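Long-range contacts in dehydrogenase (Sinorhizobium meliloti, PDB 3UOE), which probably acts as an oxidoreductase of the LDH2/MDH2 (malate/L-lactate dehydrogenase) family: residues A59-L64 / A331-A336; R96-S101 / K125-A130; R309-R314 / V322-D327. All coordinates share one frame; numbering follows the deposited sequence.

Interaction 1. Residues A59-L64 / A331-A336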
# COMPACT_ATOMS: atom_id res chain seq x y z
N ALA A 59 -5.71 -7.39 -19.91
CA ALA A 59 -6.13 -6.01 -19.63
C ALA A 59 -7.40 -5.66 -20.42
O ALA A 59 -8.39 -5.22 -19.83
CB ALA A 59 -5.00 -5.03 -19.96
N GLU A 60 -7.35 -5.87 -21.74
CA GLU A 60 -8.52 -5.66 -22.61
C GLU A 60 -9.74 -6.42 -22.09
O GLU A 60 -10.80 -5.84 -21.88
CB GLU A 60 -8.23 -6.11 -24.04
CG GLU A 60 -7.13 -5.35 -24.73
CD GLU A 60 -7.53 -3.92 -25.08
OE1 GLU A 60 -8.68 -3.53 -24.80
OE2 GLU A 60 -6.69 -3.19 -25.64
N LEU A 61 -9.58 -7.72 -21.86
CA LEU A 61 -10.70 -8.57 -21.42
C LEU A 61 -11.31 -8.11 -20.10
O LEU A 61 -12.51 -8.28 -19.86
CB LEU A 61 -10.26 -10.04 -21.29
CG LEU A 61 -9.89 -10.83 -22.55
CD1 LEU A 61 -9.16 -12.12 -22.18
CD2 LEU A 61 -11.11 -11.12 -23.43
N ARG A 62 -10.48 -7.52 -19.24
CA ARG A 62 -10.92 -7.13 -17.90
C ARG A 62 -11.42 -5.69 -17.82
O ARG A 62 -11.72 -5.20 -16.73
CB ARG A 62 -9.80 -7.36 -16.88
CG ARG A 62 -9.44 -8.82 -16.71
CD ARG A 62 -8.18 -9.01 -15.89
NE ARG A 62 -8.16 -10.35 -15.32
CZ ARG A 62 -7.20 -11.24 -15.55
NH1 ARG A 62 -6.17 -10.92 -16.31
NH2 ARG A 62 -7.28 -12.44 -14.99
N GLY A 63 -11.52 -5.03 -18.96
CA GLY A 63 -12.00 -3.66 -18.99
C GLY A 63 -10.96 -2.63 -18.60
O GLY A 63 -11.30 -1.55 -18.10
N LEU A 64 -9.68 -2.94 -18.83
CA LEU A 64 -8.61 -1.99 -18.60
C LEU A 64 -7.82 -1.72 -19.89
O LEU A 64 -6.65 -2.07 -20.00
CB LEU A 64 -7.68 -2.50 -17.50
CG LEU A 64 -6.67 -1.51 -16.91
CD1 LEU A 64 -7.34 -0.57 -15.91
CD2 LEU A 64 -5.54 -2.28 -16.25
N ALA A 331 -15.78 -10.98 -13.59
CA ALA A 331 -17.05 -10.89 -14.31
C ALA A 331 -16.88 -10.27 -15.69
O ALA A 331 -17.48 -10.73 -16.66
CB ALA A 331 -18.09 -10.12 -13.49
N ARG A 332 -16.07 -9.22 -15.80
CA ARG A 332 -15.83 -8.60 -17.10
C ARG A 332 -15.07 -9.53 -18.04
O ARG A 332 -15.39 -9.60 -19.23
CB ARG A 332 -15.10 -7.27 -16.95
CG ARG A 332 -15.94 -6.20 -16.27
CD ARG A 332 -15.25 -4.84 -16.24
NE ARG A 332 -14.17 -4.76 -15.26
CZ ARG A 332 -14.33 -4.42 -13.98
NH1 ARG A 332 -15.54 -4.14 -13.51
NH2 ARG A 332 -13.28 -4.37 -13.17
N ARG A 333 -14.10 -10.27 -17.51
CA ARG A 333 -13.32 -11.17 -18.37
C ARG A 333 -14.23 -12.23 -18.99
O ARG A 333 -14.17 -12.47 -20.19
CB ARG A 333 -12.19 -11.85 -17.60
CG ARG A 333 -11.28 -12.67 -18.48
CD ARG A 333 -10.26 -13.47 -17.67
NE ARG A 333 -9.21 -13.99 -18.54
CZ ARG A 333 -9.35 -15.06 -19.33
NH1 ARG A 333 -10.49 -15.73 -19.37
NH2 ARG A 333 -8.33 -15.45 -20.09
N ALA A 334 -15.06 -12.83 -18.16
CA ALA A 334 -15.98 -13.88 -18.60
C ALA A 334 -16.90 -13.38 -19.71
O ALA A 334 -17.20 -14.12 -20.64
CB ALA A 334 -16.79 -14.42 -17.42
N ALA A 335 -17.35 -12.13 -19.61
CA ALA A 335 -18.27 -11.58 -20.60
C ALA A 335 -17.57 -11.23 -21.92
O ALA A 335 -18.14 -11.39 -22.99
CB ALA A 335 -19.00 -10.37 -20.03
N ALA A 336 -16.32 -10.76 -21.84
CA ALA A 336 -15.60 -10.37 -23.05
C ALA A 336 -15.06 -11.58 -23.81
O ALA A 336 -14.94 -11.55 -25.03
CB ALA A 336 -14.49 -9.39 -22.72
O HOH W 1 -10.57 -4.21 -14.54

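Interaction 2. Residues R96-S101 / K125-A130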
# COMPACT_ATOMS: atom_id res chain seq x y z
N ARG A 96 21.21 -10.62 -0.78
CA ARG A 96 21.11 -11.23 0.54
C ARG A 96 20.26 -12.47 0.38
O ARG A 96 19.73 -12.71 -0.70
CB ARG A 96 20.43 -10.30 1.53
CG ARG A 96 21.02 -8.92 1.57
CD ARG A 96 22.32 -8.88 2.33
NE ARG A 96 22.45 -7.57 2.95
CZ ARG A 96 23.21 -6.59 2.51
NH1 ARG A 96 23.98 -6.76 1.44
NH2 ARG A 96 23.23 -5.43 3.15
N ALA A 97 20.10 -13.24 1.45
CA ALA A 97 19.32 -14.47 1.39
C ALA A 97 17.91 -14.27 0.84
O ALA A 97 17.38 -15.15 0.16
CB ALA A 97 19.28 -15.14 2.78
N SER A 98 17.30 -13.12 1.11
CA SER A 98 15.91 -12.91 0.72
C SER A 98 15.73 -11.78 -0.29
O SER A 98 14.60 -11.37 -0.57
CB SER A 98 15.03 -12.64 1.94
OG SER A 98 15.03 -13.74 2.83
N PHE A 99 16.83 -11.30 -0.85
CA PHE A 99 16.78 -10.09 -1.67
C PHE A 99 17.41 -10.32 -3.03
O PHE A 99 18.63 -10.46 -3.15
CB PHE A 99 17.47 -8.93 -0.95
CG PHE A 99 17.17 -7.57 -1.56
CD1 PHE A 99 17.63 -7.25 -2.84
CD2 PHE A 99 16.45 -6.62 -0.85
CE1 PHE A 99 17.36 -6.01 -3.40
CE2 PHE A 99 16.17 -5.38 -1.40
CZ PHE A 99 16.64 -5.07 -2.68
N LEU A 100 16.56 -10.34 -4.06
CA LEU A 100 17.01 -10.54 -5.44
C LEU A 100 17.07 -9.19 -6.16
O LEU A 100 16.06 -8.51 -6.31
CB LEU A 100 16.05 -11.45 -6.19
CG LEU A 100 16.51 -12.47 -7.24
CD1 LEU A 100 15.59 -12.38 -8.46
CD2 LEU A 100 17.95 -12.32 -7.67
N SER A 101 18.27 -8.82 -6.60
CA SER A 101 18.46 -7.63 -7.42
C SER A 101 18.46 -8.02 -8.89
O SER A 101 19.27 -8.84 -9.32
CB SER A 101 19.78 -6.96 -7.06
OG SER A 101 19.99 -5.84 -7.89
N LYS A 125 10.54 -21.40 0.30
CA LYS A 125 10.49 -22.57 1.16
C LYS A 125 11.41 -22.39 2.37
O LYS A 125 11.07 -22.75 3.50
CB LYS A 125 10.90 -23.80 0.36
CG LYS A 125 10.89 -25.11 1.14
CD LYS A 125 9.54 -25.35 1.81
CE LYS A 125 9.21 -26.84 1.85
NZ LYS A 125 8.82 -27.33 0.49
N GLU A 126 12.58 -21.80 2.12
CA GLU A 126 13.54 -21.51 3.19
C GLU A 126 13.26 -20.19 3.92
O GLU A 126 13.41 -20.12 5.13
CB GLU A 126 14.97 -21.44 2.63
CG GLU A 126 15.36 -22.59 1.72
CD GLU A 126 15.42 -23.92 2.45
OE1 GLU A 126 14.75 -24.87 2.00
OE2 GLU A 126 16.12 -23.99 3.48
N THR A 127 12.86 -19.16 3.19
CA THR A 127 12.89 -17.80 3.75
C THR A 127 11.55 -17.29 4.25
O THR A 127 11.51 -16.49 5.19
CB THR A 127 13.50 -16.78 2.77
OG1 THR A 127 12.64 -16.64 1.63
CG2 THR A 127 14.91 -17.24 2.32
N GLY A 128 10.46 -17.75 3.62
CA GLY A 128 9.10 -17.34 3.96
C GLY A 128 8.71 -15.99 3.36
O GLY A 128 7.55 -15.73 3.07
N LEU A 129 9.71 -15.13 3.17
CA LEU A 129 9.51 -13.80 2.60
C LEU A 129 10.70 -13.51 1.69
O LEU A 129 11.85 -13.78 2.05
CB LEU A 129 9.42 -12.75 3.71
CG LEU A 129 9.63 -11.27 3.42
CD1 LEU A 129 8.36 -10.58 2.92
CD2 LEU A 129 10.15 -10.54 4.67
N ALA A 130 10.42 -12.98 0.51
CA ALA A 130 11.48 -12.62 -0.42
C ALA A 130 11.06 -11.45 -1.30
O ALA A 130 9.88 -11.22 -1.53
CB ALA A 130 11.89 -13.81 -1.27

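Interaction 3. Residues R309-R314 / V322-D327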
# COMPACT_ATOMS: atom_id res chain seq x y z
N ARG A 309 -18.89 -13.88 3.62
CA ARG A 309 -19.67 -13.09 4.56
C ARG A 309 -19.81 -11.64 4.08
O ARG A 309 -20.91 -11.08 4.05
CB ARG A 309 -19.03 -13.14 5.95
CG ARG A 309 -19.82 -12.42 7.03
CD ARG A 309 -19.12 -12.45 8.38
NE ARG A 309 -19.88 -11.72 9.39
CZ ARG A 309 -19.64 -11.75 10.69
NH1 ARG A 309 -18.65 -12.48 11.18
NH2 ARG A 309 -20.40 -11.05 11.51
N LEU A 310 -18.69 -11.04 3.68
CA LEU A 310 -18.70 -9.67 3.17
C LEU A 310 -19.60 -9.52 1.94
O LEU A 310 -20.37 -8.56 1.84
CB LEU A 310 -17.27 -9.21 2.85
CG LEU A 310 -16.51 -8.45 3.95
CD1 LEU A 310 -16.59 -9.19 5.27
CD2 LEU A 310 -15.05 -8.20 3.55
N ARG A 311 -19.51 -10.47 1.02
CA ARG A 311 -20.32 -10.44 -0.20
C ARG A 311 -21.82 -10.47 0.11
O ARG A 311 -22.62 -9.90 -0.64
CB ARG A 311 -19.97 -11.63 -1.10
CG ARG A 311 -18.64 -11.51 -1.83
CD ARG A 311 -18.57 -12.49 -3.01
NE ARG A 311 -17.25 -12.51 -3.63
CZ ARG A 311 -16.26 -13.29 -3.22
NH1 ARG A 311 -16.45 -14.11 -2.19
NH2 ARG A 311 -15.08 -13.25 -3.82
N LEU A 312 -22.18 -11.12 1.20
CA LEU A 312 -23.59 -11.30 1.56
C LEU A 312 -24.04 -10.30 2.60
O LEU A 312 -25.17 -10.38 3.07
CB LEU A 312 -23.86 -12.72 2.07
CG LEU A 312 -23.72 -13.87 1.07
CD1 LEU A 312 -23.65 -15.22 1.80
CD2 LEU A 312 -24.85 -13.86 0.03
N SER A 313 -23.17 -9.38 2.98
CA SER A 313 -23.49 -8.42 4.02
C SER A 313 -24.40 -7.34 3.46
O SER A 313 -24.56 -7.22 2.24
CB SER A 313 -22.23 -7.79 4.61
OG SER A 313 -21.55 -7.02 3.64
N ARG A 314 -25.00 -6.55 4.35
CA ARG A 314 -25.99 -5.55 3.95
C ARG A 314 -25.44 -4.51 2.97
O ARG A 314 -24.55 -3.72 3.32
CB ARG A 314 -26.58 -4.86 5.17
CG ARG A 314 -27.78 -3.97 4.88
CD ARG A 314 -28.35 -3.40 6.18
NE ARG A 314 -27.29 -2.79 6.98
CZ ARG A 314 -27.25 -2.81 8.31
NH1 ARG A 314 -28.20 -3.40 9.01
NH2 ARG A 314 -26.23 -2.23 8.94
N VAL A 322 -22.11 -6.08 -2.11
CA VAL A 322 -20.72 -5.81 -1.79
C VAL A 322 -19.86 -6.75 -2.63
O VAL A 322 -20.13 -7.94 -2.70
CB VAL A 322 -20.41 -6.11 -0.31
CG1 VAL A 322 -18.90 -6.19 -0.09
CG2 VAL A 322 -21.07 -5.08 0.60
N ALA A 323 -18.82 -6.21 -3.25
CA ALA A 323 -17.89 -7.02 -4.01
C ALA A 323 -16.52 -7.09 -3.34
O ALA A 323 -16.14 -6.21 -2.56
CB ALA A 323 -17.77 -6.48 -5.41
N ILE A 324 -15.79 -8.17 -3.64
CA ILE A 324 -14.40 -8.32 -3.23
C ILE A 324 -13.48 -7.97 -4.40
O ILE A 324 -13.76 -8.35 -5.54
CB ILE A 324 -14.11 -9.76 -2.81
CG1 ILE A 324 -15.16 -10.24 -1.80
CG2 ILE A 324 -12.71 -9.88 -2.24
CD1 ILE A 324 -15.31 -9.35 -0.57
N PRO A 325 -12.38 -7.24 -4.12
CA PRO A 325 -11.43 -6.88 -5.19
C PRO A 325 -11.07 -8.08 -6.04
O PRO A 325 -10.60 -9.10 -5.51
CB PRO A 325 -10.21 -6.38 -4.41
CG PRO A 325 -10.81 -5.75 -3.18
CD PRO A 325 -12.02 -6.62 -2.83
N GLY A 326 -11.30 -7.98 -7.34
CA GLY A 326 -11.13 -9.12 -8.22
C GLY A 326 -12.42 -9.70 -8.79
O GLY A 326 -12.40 -10.33 -9.84
N ASP A 327 -13.55 -9.48 -8.11
CA ASP A 327 -14.84 -9.93 -8.63
C ASP A 327 -15.18 -9.25 -9.96
O ASP A 327 -15.49 -9.92 -10.95
CB ASP A 327 -15.97 -9.65 -7.63
CG ASP A 327 -15.87 -10.49 -6.37
OD1 ASP A 327 -15.14 -11.51 -6.38
OD2 ASP A 327 -16.52 -10.12 -5.38
O HOH W 2 -23.91 -7.65 -0.31

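Interaction 1. Residues A59-L64 / A331-A336
Arg332 reaches across to the backbone of Arg62, and its NE donates to Arg62 O over 2.9 Å in a fairly straight bond (160° at the hydrogen). The donor sits above the carbonyl plane of Arg62, whereas the oxygen lies in the plane of the arginine's own guanidinium. A bend in the chain at chi3 (-75°) turns NE onto this oxygen while CD passes beside Gly63. A water donates to Arg62 O at 2.7 Å and accepts from Arg332 NH2, so it bridges the same two residues and gives the oxygen a second donor. Helix 46-61 ends here, and Arg62 is the first residue to leave helical backbone angles. Gly63, with positive phi, is the C-prime residue of a Schellman motif in which Leu64 N bonds to Ala59 O and Gly63 N to Glu60 O. Next along helix 327-339, Arg333 lays its backbone over the same helix end, with its CA 3.4 Å from Leu61 O in a CA-H...O contact. Its CG, anti to the backbone N (chi1 -174°), begins an extended chain that crosses Leu61, with Arg333 CG 4.0 Å from Leu61 CB. Farther out, Leu61 CD1 lies over one face of the Arg333 guanidinium, toward its rim. Arg333 CD in turn lies over a face of the Arg62 guanidinium, 4.1 Å from Arg62 NH2. The two like-charged groups are both salt-bridged to Glu58, and Arg62 also to Glu148, which probably offsets their repulsion. One turn on from Arg332, Ala336 points its methyl at Leu61: Ala336 CB is 3.9 Å from Leu61 CD2 and also touches Leu61 O. Ile341 packs against Leu61 as well, from strand 341-344.

Interaction 2. Residues R96-S101 / K125-A130
Ser98 OG of the 96-101 segment comes up to the flat Leu129 carbonyl, whose plane has Thr127 OG1 above it. Thr127 OG1 donates to Leu129 O over 3.0 Å, standing 65° out of the carbonyl plane. Ser98 OG is 3.3 Å from Leu129 O, a weak bond at most; the firmer partner of this hydroxyl is Ser98 OG of the second subunit. Ser98 OG also rests against Thr127, 3.4 Å from Thr127 CB, with the methyl CG2 alongside. Thr127 OG1 sits between the backbone N and the carbonyl carbon (chi1 66°), which leaves CG2 facing the type I turn from Arg96 to Phe99, where it touches Ala97 O. With an alanine in place of Thr127, Leu129 O would probably lose its stronger side-chain donor, and the missing CG2 methyl would open a gap beside the Ser98 hydroxyl. One residue beyond Leu129, Ala130 CA makes a CA-H...O contact of 3.4 Å with Ser98 O, just before backbone bonds join Ser98 and Leu100 to Ile131. The contact thus sits where helix 109-127 returns its chain to the sheet, closing a beta-alpha-beta crossover whose parallel strands, 99-105 and 129-137, are neighbours.

Interaction 3. Residues R309-R314 / V322-D327
The backbones of Arg311 and Val322 come closest, CA to CA 4.9 Å, where helix 300-311 ends, and Arg311 CA-H points at Val322 O in a CA-H...O contact of 3.5 Å. A water ties the same place together, donating to Arg311 O and Ser313 O and accepting from Val322 N. Among the side chains, Arg311 grips Asp327 side-on, Arg311 NE to Asp327 OD2 and Arg311 NH2 to Asp327 OD1, each 3.1 Å. The second bond uses the syn lone pair of OD1, while the first is also on the syn side but tilted from the carboxylate, the two flat groups being 35° apart. Asp327 OD2 is doubly held, since Ile324 N donates to it over 2.7 Å from the opposite face of the carboxylate to Arg311 NE. Arg311 NH1 has a further salt bridge, to Asp308. Ile324 runs across the extended arginine at about a right angle, and its CG1 lies over one face of the guanidinium, 3.5 Å from Arg311 CZ. CD1 of the same isoleucine packs against Leu310 CB. Val322 wedges into the helix end: its CB is 3.3 Å from Leu310 O, and its CG2 rests 3.6 Å from Ser313 OG. That hydroxyl and Ser313 N both donate to Leu310 O, so this oxygen at the end of the helix takes two donors from one serine. Gly172 and Leu176 of the second subunit pack against Val322 and Ser313 respectively. On the return, Ile324 to Asp327 form a type II turn with Gly326 at its third position, which is also the N-cap of helix 327-339. The arrangement is a loop linking helix 300-311 to helix 327-339, its two ends joined by the Arg311-Asp327 salt bridge.

Overall arrangement
Along the chain, interaction 1 closes the longest loop and holds the other two inside it, interaction 2 finishing before interaction 3 begins. Interactions 1 and 3 are neighbours, their centres 19 Å apart: helix 327-339 starts in interaction 3 and then packs on the end of helix 46-61 in interaction 1. Interaction 2 lies well away, about 34 Å from either of the others between centres, on the mixed sheet, where it closes the crossover from strand 99-105 to strand 129-137. Interactions 2 and 3 both touch the second subunit and so lie at the interface of the two-chain assembly, whereas interaction 1 is contained within one chain, joining an early helix to a late one.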